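Local coordinates for putative beta-glucosidase (Bifidobacterium adolescentis, PDB 5WAB), which hydrolyses beta-glucosidic linkages as a member of glycoside hydrolase family 3, releasing glucose from the non-reducing ends of its substrates, at residues Ala94-Gln99 and Asp302-Val307; Thr150-Phe155 and Glu185-Thr190; Leu433-Ala438 and Ala460-Gly465; Phe627-Glu632 and His638-Glu643. All coordinates share one frame; numbering follows the deposited sequence.

Interaction 1. Residues Ala94-Gln99 and Asp302-Val307; sequences AEECIQ and DAHDEV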
loop_
_atom_site.group_PDB
_atom_site.type_symbol
_atom_site.label_atom_id
_atom_site.label_comp_id
_atom_site.label_asym_id
_atom_site.label_seq_id
_atom_site.Cartn_x
_atom_site.Cartn_y
_atom_site.Cartn_z
ATOM N N ALA A 94 -16.129 7.990 -1.397
ATOM C CA ALA A 94 -16.802 8.637 -2.517
ATOM C C ALA A 94 -18.056 9.374 -2.065
ATOM O O ALA A 94 -18.337 10.484 -2.534
ATOM C CB ALA A 94 -17.149 7.606 -3.586
ATOM N N GLU A 95 -18.825 8.775 -1.153
ATOM C CA GLU A 95 -20.043 9.421 -0.677
ATOM C C GLU A 95 -19.728 10.720 0.055
ATOM O O GLU A 95 -20.482 11.696 -0.039
ATOM C CB GLU A 95 -20.818 8.464 0.224
ATOM C CG GLU A 95 -21.376 7.263 -0.520
ATOM C CD GLU A 95 -22.062 6.285 0.401
ATOM O OE1 GLU A 95 -21.750 6.291 1.614
ATOM O OE2 GLU A 95 -22.908 5.505 -0.089
ATOM N N GLU A 96 -18.607 10.761 0.776
ATOM C CA GLU A 96 -18.213 12.019 1.394
ATOM C C GLU A 96 -17.802 13.033 0.334
ATOM O O GLU A 96 -18.092 14.228 0.466
ATOM C CB GLU A 96 -17.088 11.783 2.404
ATOM C CG GLU A 96 -17.432 10.725 3.439
ATOM C CD GLU A 96 -16.509 10.729 4.646
ATOM O OE1 GLU A 96 -15.552 11.529 4.685
ATOM O OE2 GLU A 96 -16.760 9.930 5.568
ATOM N N CYS A 97 -17.159 12.569 -0.742
ATOM C CA CYS A 97 -16.841 13.461 -1.852
ATOM C C CYS A 97 -18.104 14.007 -2.494
ATOM O O CYS A 97 -18.144 15.174 -2.899
ATOM C CB CYS A 97 -16.000 12.736 -2.904
ATOM S SG CYS A 97 -14.319 12.321 -2.417
ATOM N N ILE A 98 -19.147 13.177 -2.594
ATOM C CA ILE A 98 -20.390 13.609 -3.230
ATOM C C ILE A 98 -21.061 14.705 -2.407
ATOM O O ILE A 98 -21.633 15.652 -2.961
ATOM C CB ILE A 98 -21.320 12.402 -3.460
ATOM C CG1 ILE A 98 -20.703 11.469 -4.502
ATOM C CG2 ILE A 98 -22.695 12.853 -3.930
ATOM C CD1 ILE A 98 -21.421 10.147 -4.650
ATOM N N GLN A 99 -20.990 14.606 -1.077
ATOM C CA GLN A 99 -21.503 15.679 -0.230
ATOM C C GLN A 99 -20.714 16.969 -0.429
ATOM O O GLN A 99 -21.294 18.059 -0.482
ATOM C CB GLN A 99 -21.462 15.258 1.240
ATOM C CG GLN A 99 -21.689 16.400 2.235
ATOM C CD GLN A 99 -21.632 15.943 3.685
ATOM O OE1 GLN A 99 -22.361 15.037 4.092
ATOM N NE2 GLN A 99 -20.758 16.565 4.470
ATOM N N ASP A 302 -22.242 8.253 11.256
ATOM C CA ASP A 302 -22.073 7.070 12.097
ATOM C C ASP A 302 -21.814 5.828 11.258
ATOM O O ASP A 302 -21.029 4.960 11.655
ATOM C CB ASP A 302 -23.302 6.865 12.983
ATOM C CG ASP A 302 -23.423 7.914 14.072
ATOM O OD1 ASP A 302 -22.384 8.474 14.479
ATOM O OD2 ASP A 302 -24.560 8.182 14.517
ATOM N N ALA A 303 -22.473 5.715 10.103
ATOM C CA ALA A 303 -22.244 4.558 9.244
ATOM C C ALA A 303 -20.812 4.533 8.728
ATOM O O ALA A 303 -20.181 3.472 8.683
ATOM C CB ALA A 303 -23.228 4.554 8.080
ATOM N N HIS A 304 -20.285 5.695 8.328
ATOM C CA HIS A 304 -18.909 5.750 7.847
ATOM C C HIS A 304 -17.920 5.509 8.980
ATOM O O HIS A 304 -16.874 4.882 8.777
ATOM C CB HIS A 304 -18.633 7.100 7.182
ATOM C CG HIS A 304 -19.323 7.285 5.867
ATOM N ND1 HIS A 304 -19.046 8.340 5.025
ATOM C CD2 HIS A 304 -20.285 6.556 5.251
ATOM C CE1 HIS A 304 -19.800 8.248 3.943
ATOM N NE2 HIS A 304 -20.564 7.178 4.058
ATOM N N ASP A 305 -18.243 5.982 10.186
ATOM C CA ASP A 305 -17.373 5.744 11.331
ATOM C C ASP A 305 -17.318 4.268 11.690
ATOM O O ASP A 305 -16.301 3.797 12.215
ATOM C CB ASP A 305 -17.848 6.565 12.530
ATOM C CG ASP A 305 -16.966 6.386 13.742
ATOM O OD1 ASP A 305 -15.748 6.628 13.631
ATOM O OD2 ASP A 305 -17.490 6.001 14.803
ATOM N N GLU A 306 -18.388 3.523 11.398
ATOM C CA GLU A 306 -18.380 2.085 11.643
ATOM C C GLU A 306 -17.536 1.353 10.613
ATOM O O GLU A 306 -16.888 0.353 10.942
ATOM C CB GLU A 306 -19.804 1.543 11.643
ATOM C CG GLU A 306 -20.626 1.972 12.835
ATOM C CD GLU A 306 -22.082 1.585 12.699
ATOM O OE1 GLU A 306 -22.448 1.028 11.641
ATOM O OE2 GLU A 306 -22.854 1.823 13.654
ATOM N N VAL A 307 -17.530 1.824 9.369
ATOM C CA VAL A 307 -16.608 1.267 8.389
ATOM C C VAL A 307 -15.173 1.495 8.846
ATOM O O VAL A 307 -14.329 0.594 8.767
ATOM C CB VAL A 307 -16.881 1.870 6.997
ATOM C CG1 VAL A 307 -15.841 1.408 5.982
ATOM C CG2 VAL A 307 -18.284 1.488 6.532
#
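His304 reaches across from one helix to another and spends both ring nitrogens on consecutive glutamates, Glu95 and Glu96. Its CB lies 3.8 Å from Glu96 OE2, and CG, anti to the carbonyl carbon (chi1 -71°), sends the ring across to helix 83-99. ND1 donates to that same Glu96 OE2 at 2.8 Å, with the acceptor in the ring plane and offering its anti lone pair; the N-H...O angle is 161°. The Glu96 carboxylate and the imidazole are nearly coplanar. At the next corner His304 CE1 sits 3.5 Å from Glu96 CG, at the ring edge. Helix 83-99 belongs to the TIM-barrel domain, and helix 301-313 leads into strand 317-321 of the six-stranded sheet, so the imidazole bridges two parts of the enzyme. NE2, at the tip, donates to Glu95 OE1 over 2.9 Å, somewhat out of the ring plane. With two carboxylates accepting, the ring is probably protonated and positive. Lys146 pairs with the other oxygen of Glu95, Thr69 bonds Glu96 OE2, and the Phe299 ring lies nearly parallel to the imidazole. A leucine here would probably leave Glu95 OE1 without its N-H donor, Glu96 OE2 one bond short and the pair without its likely balancing charge.

Interaction 2. Residues Thr150-Phe155 and Glu185-Thr190; sequences TSLKHF and EHIVKT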
loop_
_atom_site.group_PDB
_atom_site.type_symbol
_atom_site.label_atom_id
_atom_site.label_comp_id
_atom_site.label_asym_id
_atom_site.label_seq_id
_atom_site.Cartn_x
_atom_site.Cartn_y
_atom_site.Cartn_z
ATOM N N THR A 150 -10.810 8.644 -8.757
ATOM C CA THR A 150 -9.631 8.464 -7.917
ATOM C C THR A 150 -8.398 8.903 -8.692
ATOM O O THR A 150 -8.478 9.307 -9.852
ATOM C CB THR A 150 -9.462 7.010 -7.463
ATOM O OG1 THR A 150 -9.183 6.181 -8.596
ATOM C CG2 THR A 150 -10.704 6.514 -6.775
ATOM N N SER A 151 -7.240 8.802 -8.043
ATOM C CA SER A 151 -5.967 9.169 -8.666
ATOM C C SER A 151 -4.888 8.190 -8.188
ATOM O O SER A 151 -4.236 8.412 -7.163
ATOM C CB SER A 151 -5.617 10.617 -8.346
ATOM O OG SER A 151 -4.591 11.097 -9.192
ATOM N N LEU A 152 -4.723 7.093 -8.928
ATOM C CA LEU A 152 -3.622 6.168 -8.689
ATOM C C LEU A 152 -2.310 6.937 -8.700
ATOM O O LEU A 152 -1.946 7.534 -9.714
ATOM C CB LEU A 152 -3.625 5.081 -9.763
ATOM C CG LEU A 152 -2.790 3.827 -9.517
ATOM C CD1 LEU A 152 -3.211 3.175 -8.212
ATOM C CD2 LEU A 152 -2.954 2.864 -10.686
ATOM N N LYS A 153 -1.614 6.947 -7.565
ATOM C CA LYS A 153 -0.705 8.038 -7.234
ATOM C C LYS A 153 0.763 7.651 -7.354
ATOM O O LYS A 153 1.185 6.587 -6.882
ATOM C CB LYS A 153 -0.994 8.553 -5.819
ATOM C CG LYS A 153 -1.117 10.058 -5.756
ATOM C CD LYS A 153 -1.785 10.528 -4.472
ATOM C CE LYS A 153 -0.961 10.244 -3.246
ATOM N NZ LYS A 153 -1.559 10.924 -2.067
ATOM N N HIS A 154 1.525 8.562 -7.977
ATOM C CA HIS A 154 2.986 8.600 -8.068
ATOM C C HIS A 154 3.536 7.507 -8.967
ATOM O O HIS A 154 4.317 6.655 -8.536
ATOM C CB HIS A 154 3.613 8.547 -6.681
ATOM C CG HIS A 154 3.015 9.527 -5.728
ATOM N ND1 HIS A 154 2.940 9.298 -4.372
ATOM C CD2 HIS A 154 2.441 10.735 -5.941
ATOM C CE1 HIS A 154 2.354 10.329 -3.788
ATOM N NE2 HIS A 154 2.038 11.213 -4.718
ATOM N N PHE A 155 3.177 7.589 -10.236
ATOM C CA PHE A 155 3.592 6.649 -11.266
ATOM C C PHE A 155 4.808 7.240 -11.983
ATOM O O PHE A 155 4.685 8.241 -12.694
ATOM C CB PHE A 155 2.415 6.410 -12.214
ATOM C CG PHE A 155 2.670 5.406 -13.299
ATOM C CD1 PHE A 155 2.852 4.066 -13.000
ATOM C CD2 PHE A 155 2.643 5.795 -14.630
ATOM C CE1 PHE A 155 3.060 3.141 -14.005
ATOM C CE2 PHE A 155 2.842 4.873 -15.639
ATOM C CZ PHE A 155 3.050 3.547 -15.330
ATOM N N GLU A 185 -0.099 -1.726 -12.917
ATOM C CA GLU A 185 -0.660 -2.457 -14.049
ATOM C C GLU A 185 -1.959 -3.165 -13.677
ATOM O O GLU A 185 -2.944 -3.096 -14.420
ATOM C CB GLU A 185 0.370 -3.455 -14.586
ATOM C CG GLU A 185 -0.115 -4.249 -15.800
ATOM C CD GLU A 185 0.787 -5.425 -16.149
ATOM O OE1 GLU A 185 1.718 -5.730 -15.371
ATOM O OE2 GLU A 185 0.551 -6.059 -17.201
ATOM N N HIS A 186 -2.001 -3.809 -12.505
ATOM C CA HIS A 186 -3.187 -4.569 -12.121
ATOM C C HIS A 186 -4.390 -3.663 -11.896
ATOM O O HIS A 186 -5.512 -4.010 -12.274
ATOM C CB HIS A 186 -2.915 -5.389 -10.859
ATOM C CG HIS A 186 -4.116 -6.130 -10.360
ATOM N ND1 HIS A 186 -4.602 -7.265 -10.973
ATOM C CD2 HIS A 186 -4.961 -5.865 -9.335
ATOM C CE1 HIS A 186 -5.678 -7.681 -10.329
ATOM N NE2 HIS A 186 -5.918 -6.847 -9.333
ATOM N N ILE A 187 -4.190 -2.527 -11.239
ATOM C CA ILE A 187 -5.309 -1.631 -10.973
ATOM C C ILE A 187 -5.807 -0.981 -12.263
ATOM O O ILE A 187 -7.017 -0.796 -12.451
ATOM C CB ILE A 187 -4.886 -0.606 -9.912
ATOM C CG1 ILE A 187 -4.503 -1.361 -8.627
ATOM C CG2 ILE A 187 -5.992 0.384 -9.659
ATOM C CD1 ILE A 187 -3.997 -0.483 -7.498
ATOM N N VAL A 188 -4.895 -0.661 -13.185
ATOM C CA VAL A 188 -5.296 -0.075 -14.463
ATOM C C VAL A 188 -6.103 -1.074 -15.280
ATOM O O VAL A 188 -7.091 -0.715 -15.932
ATOM C CB VAL A 188 -4.059 0.417 -15.240
ATOM C CG1 VAL A 188 -4.383 0.590 -16.713
ATOM C CG2 VAL A 188 -3.541 1.730 -14.669
ATOM N N LYS A 189 -5.683 -2.338 -15.283
ATOM C CA LYS A 189 -6.378 -3.336 -16.083
ATOM C C LYS A 189 -7.638 -3.849 -15.390
ATOM O O LYS A 189 -8.645 -4.115 -16.054
ATOM C CB LYS A 189 -5.434 -4.489 -16.416
ATOM C CG LYS A 189 -4.378 -4.119 -17.437
ATOM C CD LYS A 189 -3.421 -5.262 -17.672
ATOM C CE LYS A 189 -2.460 -4.941 -18.793
ATOM N NZ LYS A 189 -1.387 -5.967 -18.922
ATOM N N THR A 190 -7.618 -4.000 -14.064
ATOM C CA THR A 190 -8.781 -4.573 -13.387
ATOM C C THR A 190 -9.845 -3.514 -13.164
ATOM O O THR A 190 -11.009 -3.700 -13.537
ATOM C CB THR A 190 -8.379 -5.223 -12.072
ATOM O OG1 THR A 190 -7.405 -6.233 -12.347
ATOM C CG2 THR A 190 -9.606 -5.855 -11.392
#
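The strand residue Leu152 and the helix residue Ile187 face each other with their CA atoms 8.3 Å apart, a spacing bridged entirely by aliphatic side chains. Leu152 CG is anti to the backbone N (chi1 -165°), which throws both methyl groups toward the helix. CD1 meets Ile187 CD1 at 3.8 Å, while CD2 settles against the branch point, 4.0 Å from Ile187 CB, and also reaches Val188 CG2 at 4.2 Å. Both methyls also touch Ile187 CG2, and the two side chains meet at a slant. An alanine in place of Leu152 would probably open a gap beneath Ile187 and leave its CD1 and the Val188 methyl without their strand-side neighbour. Further along the chain, His154 NE2 hydrogen-bonds a glycerol, probably from the crystallisation liquor, and Lys153 NZ reaches it weakly, consistent with the sugar-binding Lys-His pair of family 3 enzymes. Helix 182-190 lies on the connection from strand 149-155 to the neighbouring parallel strand 195-198, a beta-alpha-beta crossover of the barrel that also carries strand 168-170 and helix 173-180. Helix 129-144 packs on Ile187 through Ala136 and Val140, and helix 212-222 touches Val188 through Leu219.

Interaction 3. Residues Leu433-Ala438 and Ala460-Gly465; sequences LLKAVA and AGNAKG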
loop_
_atom_site.group_PDB
_atom_site.type_symbol
_atom_site.label_atom_id
_atom_site.label_comp_id
_atom_site.label_asym_id
_atom_site.label_seq_id
_atom_site.Cartn_x
_atom_site.Cartn_y
_atom_site.Cartn_z
ATOM N N LEU A 433 11.667 3.068 29.756
ATOM C CA LEU A 433 10.477 2.930 30.589
ATOM C C LEU A 433 9.962 1.499 30.575
ATOM O O LEU A 433 9.550 0.968 31.614
ATOM C CB LEU A 433 9.389 3.893 30.123
ATOM C CG LEU A 433 8.044 3.694 30.820
ATOM C CD1 LEU A 433 8.127 4.136 32.264
ATOM C CD2 LEU A 433 6.953 4.451 30.089
ATOM N N LEU A 434 9.972 0.859 29.405
ATOM C CA LEU A 434 9.547 -0.533 29.324
ATOM C C LEU A 434 10.430 -1.430 30.185
ATOM O O LEU A 434 9.922 -2.296 30.909
ATOM C CB LEU A 434 9.561 -0.998 27.868
ATOM C CG LEU A 434 9.322 -2.490 27.612
ATOM C CD1 LEU A 434 8.003 -2.961 28.216
ATOM C CD2 LEU A 434 9.370 -2.785 26.115
ATOM N N LYS A 435 11.752 -1.227 30.137
ATOM C CA LYS A 435 12.654 -2.020 30.969
ATOM C C LYS A 435 12.363 -1.813 32.448
ATOM O O LYS A 435 12.361 -2.772 33.230
ATOM C CB LYS A 435 14.114 -1.665 30.672
ATOM C CG LYS A 435 14.619 -2.073 29.293
ATOM C CD LYS A 435 15.900 -1.324 28.921
ATOM C CE LYS A 435 16.747 -2.109 27.918
ATOM N NZ LYS A 435 15.988 -2.495 26.692
ATOM N N ALA A 436 12.103 -0.566 32.849
ATOM C CA ALA A 436 11.829 -0.276 34.252
ATOM C C ALA A 436 10.502 -0.878 34.690
ATOM O O ALA A 436 10.396 -1.420 35.796
ATOM C CB ALA A 436 11.837 1.232 34.487
ATOM N N VAL A 437 9.476 -0.786 33.846
ATOM C CA VAL A 437 8.194 -1.381 34.199
ATOM C C VAL A 437 8.320 -2.899 34.288
ATOM O O VAL A 437 7.760 -3.528 35.195
ATOM C CB VAL A 437 7.109 -0.943 33.196
ATOM C CG1 VAL A 437 5.836 -1.763 33.377
ATOM C CG2 VAL A 437 6.817 0.544 33.348
ATOM N N ALA A 438 9.084 -3.507 33.376
ATOM C CA ALA A 438 9.221 -4.961 33.359
ATOM C C ALA A 438 9.883 -5.498 34.619
ATOM O O ALA A 438 9.682 -6.669 34.962
ATOM C CB ALA A 438 10.014 -5.405 32.130
ATOM N N ALA A 460 11.710 -6.818 22.758
ATOM C CA ALA A 460 10.572 -7.725 22.848
ATOM C C ALA A 460 10.625 -8.622 24.080
ATOM O O ALA A 460 9.585 -9.143 24.498
ATOM C CB ALA A 460 10.486 -8.578 21.582
ATOM N N GLY A 461 11.808 -8.829 24.662
ATOM C CA GLY A 461 11.916 -9.670 25.843
ATOM C C GLY A 461 11.200 -9.123 27.061
ATOM O O GLY A 461 10.951 -9.869 28.013
ATOM N N ASN A 462 10.878 -7.834 27.064
ATOM C CA ASN A 462 10.181 -7.209 28.178
ATOM C C ASN A 462 8.670 -7.189 27.991
ATOM O O ASN A 462 7.960 -6.630 28.833
ATOM C CB ASN A 462 10.707 -5.787 28.393
ATOM C CG ASN A 462 12.216 -5.747 28.537
ATOM O OD1 ASN A 462 12.755 -5.992 29.618
ATOM N ND2 ASN A 462 12.908 -5.435 27.447
ATOM N N ALA A 463 8.162 -7.792 26.920
ATOM C CA ALA A 463 6.735 -7.793 26.636
ATOM C C ALA A 463 6.281 -9.217 26.362
ATOM O O ALA A 463 6.901 -9.929 25.563
ATOM C CB ALA A 463 6.408 -6.893 25.442
ATOM N N LYS A 464 5.201 -9.628 27.028
ATOM C CA LYS A 464 4.606 -10.924 26.740
ATOM C C LYS A 464 3.714 -10.857 25.513
ATOM O O LYS A 464 3.631 -11.828 24.756
ATOM C CB LYS A 464 3.817 -11.426 27.952
ATOM N N GLY A 465 3.057 -9.722 25.301
ATOM C CA GLY A 465 2.211 -9.520 24.145
ATOM C C GLY A 465 2.610 -8.274 23.383
ATOM O O GLY A 465 2.871 -7.232 23.995
HETATM O O HOH W 1 15.246 -5.818 26.257
#
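Two torsions bring Leu434 and Asn462 together: Leu434 CG stands anti to its own backbone N (chi1 172°), and Asn462 CG stands anti to its carbonyl carbon (chi1 -53°), setting the amide over the helix surface. The aliphatic root of the asparagine does most of the touching. Asn462 CB fits between two helix residues one turn apart, 3.7 Å from Leu434 CG and 3.8 Å from Ala438 CB. Leu434 CD1 also rests against the loop backbone, 3.7 Å from Asn462 O. Beyond CB the amide turns its two ends to different surroundings. OD1 lies over the helix, 3.8 Å from Ala438 CB, in van der Waals contact. ND2 passes the Lys435 side chain and donates to a water at 2.7 Å; the bend at the last torsion of Lys435 brings NZ toward the same water, a weak bond at 3.4 Å. The amide also donates to the backbone oxygen of Trp459, which ties it to its own loop. Helix 428-438 connects the parallel strands 403-409 and 444-449 in the C-terminal domain of the family 3 fold, and the loop leads into strand 465-468, next to 444-449. Leu434 continues inward onto Met406 and Ile444. The chemistry is therefore graded: hydrocarbon meets hydrocarbon on the sheet side, while toward the solvent-exposed Lys435 a single water links amide and ammonium, so the join probably depends more on the shape of Asn462 around CB than on direct polar bonding.

Interaction 4. Residues Phe627-Glu632 and His638-Glu643; sequences FAYWSE and HVEAGE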
loop_
_atom_site.group_PDB
_atom_site.type_symbol
_atom_site.label_atom_id
_atom_site.label_comp_id
_atom_site.label_asym_id
_atom_site.label_seq_id
_atom_site.Cartn_x
_atom_site.Cartn_y
_atom_site.Cartn_z
ATOM N N PHE A 627 3.699 -17.474 -13.082
ATOM C CA PHE A 627 4.909 -18.252 -13.320
ATOM C C PHE A 627 5.896 -17.548 -14.240
ATOM O O PHE A 627 6.904 -18.152 -14.625
ATOM C CB PHE A 627 4.553 -19.618 -13.915
ATOM C CG PHE A 627 3.574 -20.401 -13.089
ATOM C CD1 PHE A 627 4.008 -21.165 -12.017
ATOM C CD2 PHE A 627 2.223 -20.390 -13.395
ATOM C CE1 PHE A 627 3.115 -21.883 -11.257
ATOM C CE2 PHE A 627 1.323 -21.109 -12.639
ATOM C CZ PHE A 627 1.769 -21.858 -11.567
ATOM N N ALA A 628 5.652 -16.291 -14.595
ATOM C CA ALA A 628 6.421 -15.616 -15.629
ATOM C C ALA A 628 7.299 -14.522 -15.038
ATOM O O ALA A 628 6.858 -13.745 -14.186
ATOM C CB ALA A 628 5.495 -15.008 -16.685
ATOM N N TYR A 629 8.530 -14.437 -15.526
ATOM C CA TYR A 629 9.398 -13.311 -15.235
ATOM C C TYR A 629 9.497 -12.426 -16.467
ATOM O O TYR A 629 9.128 -12.823 -17.573
ATOM C CB TYR A 629 10.798 -13.770 -14.797
ATOM C CG TYR A 629 11.535 -14.660 -15.788
ATOM C CD1 TYR A 629 12.232 -14.118 -16.865
ATOM C CD2 TYR A 629 11.543 -16.047 -15.636
ATOM C CE1 TYR A 629 12.911 -14.927 -17.763
ATOM C CE2 TYR A 629 12.216 -16.865 -16.531
ATOM C CZ TYR A 629 12.898 -16.298 -17.591
ATOM O OH TYR A 629 13.574 -17.105 -18.476
ATOM N N TRP A 630 9.991 -11.212 -16.263
ATOM C CA TRP A 630 10.262 -10.334 -17.386
ATOM C C TRP A 630 11.615 -10.686 -17.988
ATOM O O TRP A 630 12.630 -10.713 -17.285
ATOM C CB TRP A 630 10.235 -8.869 -16.954
ATOM C CG TRP A 630 10.370 -7.950 -18.118
ATOM C CD1 TRP A 630 11.507 -7.337 -18.556
ATOM C CD2 TRP A 630 9.334 -7.572 -19.027
ATOM N NE1 TRP A 630 11.239 -6.583 -19.671
ATOM C CE2 TRP A 630 9.910 -6.711 -19.981
ATOM C CE3 TRP A 630 7.969 -7.865 -19.117
ATOM C CZ2 TRP A 630 9.171 -6.147 -21.020
ATOM C CZ3 TRP A 630 7.237 -7.306 -20.141
ATOM C CH2 TRP A 630 7.839 -6.452 -21.082
ATOM N N SER A 631 11.634 -10.945 -19.288
ATOM C CA SER A 631 12.869 -11.239 -19.997
ATOM C C SER A 631 13.267 -10.016 -20.807
ATOM O O SER A 631 12.533 -9.601 -21.709
ATOM C CB SER A 631 12.714 -12.451 -20.914
ATOM O OG SER A 631 13.877 -12.633 -21.707
ATOM N N GLU A 632 14.432 -9.451 -20.498
ATOM C CA GLU A 632 14.928 -8.354 -21.314
ATOM C C GLU A 632 15.396 -8.856 -22.667
ATOM O O GLU A 632 15.474 -8.076 -23.619
ATOM C CB GLU A 632 16.060 -7.620 -20.594
ATOM C CG GLU A 632 15.641 -7.009 -19.272
ATOM C CD GLU A 632 16.750 -6.220 -18.607
ATOM O OE1 GLU A 632 17.782 -5.961 -19.269
ATOM O OE2 GLU A 632 16.586 -5.854 -17.419
ATOM N N HIS A 638 7.844 -14.072 -19.844
ATOM C CA HIS A 638 8.274 -15.382 -20.321
ATOM C C HIS A 638 8.006 -16.426 -19.249
ATOM O O HIS A 638 8.483 -16.293 -18.119
ATOM C CB HIS A 638 9.760 -15.376 -20.703
ATOM C CG HIS A 638 10.247 -16.684 -21.250
ATOM N ND1 HIS A 638 11.342 -17.347 -20.739
ATOM C CD2 HIS A 638 9.772 -17.463 -22.252
ATOM C CE1 HIS A 638 11.529 -18.470 -21.411
ATOM N NE2 HIS A 638 10.587 -18.566 -22.331
ATOM N N VAL A 639 7.248 -17.461 -19.609
ATOM C CA VAL A 639 7.080 -18.646 -18.778
ATOM C C VAL A 639 8.048 -19.694 -19.303
ATOM O O VAL A 639 7.948 -20.125 -20.458
ATOM C CB VAL A 639 5.632 -19.164 -18.787
ATOM C CG1 VAL A 639 5.522 -20.409 -17.937
ATOM C CG2 VAL A 639 4.685 -18.113 -18.250
ATOM N N GLU A 640 9.002 -20.071 -18.460
ATOM C CA GLU A 640 10.029 -21.040 -18.807
ATOM C C GLU A 640 9.559 -22.452 -18.472
ATOM O O GLU A 640 8.948 -22.684 -17.426
ATOM C CB GLU A 640 11.316 -20.688 -18.057
ATOM C CG GLU A 640 12.595 -21.236 -18.644
ATOM C CD GLU A 640 13.823 -20.721 -17.917
ATOM O OE1 GLU A 640 13.959 -19.487 -17.772
ATOM O OE2 GLU A 640 14.646 -21.548 -17.477
ATOM N N ALA A 641 9.842 -23.393 -19.369
ATOM C CA ALA A 641 9.460 -24.778 -19.132
ATOM C C ALA A 641 10.199 -25.341 -17.929
ATOM O O ALA A 641 11.382 -25.058 -17.718
ATOM C CB ALA A 641 9.755 -25.634 -20.360
ATOM N N GLY A 642 9.493 -26.118 -17.128
ATOM C CA GLY A 642 10.093 -26.779 -15.992
ATOM C C GLY A 642 9.106 -26.880 -14.845
ATOM O O GLY A 642 7.913 -26.631 -14.997
ATOM N N GLU A 643 9.641 -27.232 -13.681
ATOM C CA GLU A 643 8.821 -27.457 -12.502
ATOM C C GLU A 643 8.715 -26.184 -11.675
ATOM O O GLU A 643 9.683 -25.431 -11.531
ATOM C CB GLU A 643 9.397 -28.593 -11.662
ATOM C CG GLU A 643 9.628 -29.854 -12.464
ATOM C CD GLU A 643 10.107 -30.998 -11.611
ATOM O OE1 GLU A 643 10.826 -30.729 -10.632
ATOM O OE2 GLU A 643 9.806 -32.164 -11.944
HETATM O O HOH W 2 9.266 -18.342 -16.178
#
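Tyr629 OH carries two polar bonds at once: it donates to Glu640 OE1, 2.5 Å away, and accepts from His638 ND1 at 3.2 Å. The carboxylate oxygen lies at the edge of the phenol and is met almost end-on to its C-O bond, whereas the hydroxyl lies in the imidazole plane. Glu640 OE1 has a second donor in the backbone N of Ala594. Tyrosine and histidine run side by side, and the edge of the His638 ring faces the Tyr629 ring in an offset edge-to-face pair, planes at 81°. Placing CG between the backbone N and the carbonyl carbon (chi1 57°) lets the phenol run alongside the imidazole. Beneath them Tyr629 and His638 form an antiparallel hydrogen-bonded pair, His638 N to Tyr629 O at 2.9 Å. This is the hairpin of strands 628-631 and 636-639 in the fibronectin type III-like domain. Where the strands part, one water takes the N-H of Glu640 and donates to Phe627 O and His638 O. On the other face Ala628 CB packs 3.6 Å from Val639 CG2; next to it in the chain, Phe627 CB sits 4.2 Å from Val639 CG1. Further out, Trp630 makes a cation-pi contact with Arg177 of helix 173-180.

Interaction 2 lies nearest the centre of the chain, about 12 Å from it, and is purely aliphatic, as suits the layer between a barrel strand and the helix outside it. Interaction 1 brackets it along the chain and shares no helix or strand with it; there a mostly buried His-glutamate group, probably ionic, joins a barrel helix to helix 301-313. Interaction 3, partly buried, belongs to the C-terminal domain and mixes hydrocarbon with a water at its exposed side. Interaction 4, also largely buried, combines strand pairing with aromatic and carboxylate bonds in the fibronectin-like domain, on the opposite side of the chain's centre from interaction 1. Its nearest atoms come within about 7 Å of interaction 2 without touching.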